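Local coordinates for protein transcriptional regulator AcuR (Rhodobacter sphaeroides 2.4.1, PDB 3BRU) that represses transcription of its own operon as a TetR-family DNA-binding regulator, probably by binding two operator sequences in the promoter, at residues 164-167 / 171-174. Residues are numbered along the deposited sequence; the frame is centred on the assembly and turned at random.
Sequences REAQ and ELSA
The carbonyl oxygen of A166, in the last turn of helix 143-167, accepts two backbone N-H groups of the returning chain: E171 N at 2.8 Å, nearly in line with the C=O bond, and L172 N at 3.2 Å, 66° out of the carbonyl plane. Beside this double grip, A166 CB lies 4.0 Å from L172 CB, an apolar contact between buried residues. Q167 makes the second link. With CG anti to its carbonyl carbon (chi1 -74°) and the chain extended beyond, the amide of Q167 reaches the loop, where Q167 NE2 donates to S173 O at 3.0 Å. The N-H...O angle of 163° makes this bond fairly straight; the acceptor lies almost in the amide plane. On the way, Q167 CG packs 3.7 Å from L172 CD1. A leucine in place of Q167 would probably leave S173 O without this donor and the loop less firmly tied to the helix. E171 turns its carboxylate elsewhere, OE1 accepting from L105 N at the start of helix 104-120, while L172 also touches L181 of helix 178-199. Main-chain and amide bonds, backed by apolar packing, thus tie the first part of the loop leading to helix 178-199 back onto the end of helix 143-167 in the tetracyclin repressor-like C-terminal domain.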
loop_
_atom_site.group_PDB
_atom_site.type_symbol
_atom_site.label_atom_id
_atom_site.label_comp_id
_atom_site.label_asym_id
_atom_site.label_seq_id
_atom_site.Cartn_x
_atom_site.Cartn_y
_atom_site.Cartn_z
ATOM N N ARG A 164 -19.466 5.257 -15.016
ATOM C CA ARG A 164 -20.817 5.666 -15.442
ATOM C C ARG A 164 -20.970 5.641 -16.955
ATOM O O ARG A 164 -22.010 5.253 -17.459
ATOM C CB ARG A 164 -21.207 7.040 -14.911
ATOM C CG ARG A 164 -21.741 7.000 -13.520
ATOM C CD ARG A 164 -22.387 8.325 -13.087
ATOM N NE ARG A 164 -21.380 9.387 -13.044
ATOM C CZ ARG A 164 -20.540 9.607 -12.034
ATOM N NH1 ARG A 164 -20.608 8.852 -10.921
ATOM N NH2 ARG A 164 -19.638 10.587 -12.154
ATOM N N GLU A 165 -19.937 6.047 -17.683
ATOM C CA GLU A 165 -19.952 5.926 -19.138
ATOM C C GLU A 165 -19.896 4.477 -19.622
ATOM O O GLU A 165 -20.501 4.146 -20.645
ATOM C CB GLU A 165 -18.817 6.726 -19.748
ATOM C CG GLU A 165 -18.916 8.191 -19.421
ATOM C CD GLU A 165 -17.611 8.952 -19.671
ATOM O OE1 GLU A 165 -16.656 8.354 -20.249
ATOM O OE2 GLU A 165 -17.544 10.158 -19.294
ATOM N N ALA A 166 -19.166 3.614 -18.902
ATOM C CA ALA A 166 -19.183 2.173 -19.177
ATOM C C ALA A 166 -20.577 1.577 -18.970
ATOM O O ALA A 166 -20.962 0.692 -19.724
ATOM C CB ALA A 166 -18.144 1.428 -18.364
ATOM N N GLN A 167 -21.348 2.077 -18.006
ATOM C CA GLN A 167 -22.734 1.620 -17.829
ATOM C C GLN A 167 -23.670 2.086 -18.938
ATOM O O GLN A 167 -24.505 1.319 -19.405
ATOM C CB GLN A 167 -23.289 2.070 -16.483
ATOM C CG GLN A 167 -22.716 1.280 -15.332
ATOM C CD GLN A 167 -23.387 1.576 -14.020
ATOM O OE1 GLN A 167 -23.542 2.729 -13.638
ATOM N NE2 GLN A 167 -23.764 0.530 -13.305
ATOM N N GLU A 171 -21.149 -1.732 -21.168
ATOM C CA GLU A 171 -19.893 -2.438 -20.862
ATOM C C GLU A 171 -19.818 -2.941 -19.428
ATOM O O GLU A 171 -19.126 -3.930 -19.144
ATOM C CB GLU A 171 -18.687 -1.529 -21.121
ATOM C CG GLU A 171 -18.197 -1.498 -22.573
ATOM C CD GLU A 171 -16.816 -0.879 -22.703
ATOM O OE1 GLU A 171 -16.566 0.130 -22.034
ATOM O OE2 GLU A 171 -15.982 -1.393 -23.474
ATOM N N LEU A 172 -20.514 -2.230 -18.541
ATOM C CA LEU A 172 -20.631 -2.548 -17.134
ATOM C C LEU A 172 -22.112 -2.799 -16.863
ATOM O O LEU A 172 -22.970 -2.158 -17.472
ATOM C CB LEU A 172 -20.181 -1.341 -16.312
ATOM C CG LEU A 172 -19.236 -1.430 -15.113
ATOM C CD1 LEU A 172 -19.568 -0.329 -14.155
ATOM C CD2 LEU A 172 -19.237 -2.783 -14.383
ATOM N N SER A 173 -22.429 -3.726 -15.962
ATOM C CA SER A 173 -23.833 -4.051 -15.737
ATOM C C SER A 173 -24.462 -2.963 -14.877
ATOM O O SER A 173 -23.781 -2.389 -14.021
ATOM C CB SER A 173 -24.005 -5.461 -15.133
ATOM O OG SER A 173 -23.995 -5.468 -13.715
ATOM N N ALA A 174 -25.742 -2.672 -15.123
ATOM C CA ALA A 174 -26.501 -1.678 -14.352
ATOM C C ALA A 174 -26.471 -1.999 -12.862
ATOM O O ALA A 174 -26.696 -1.141 -12.027
ATOM C CB ALA A 174 -27.932 -1.607 -14.844
#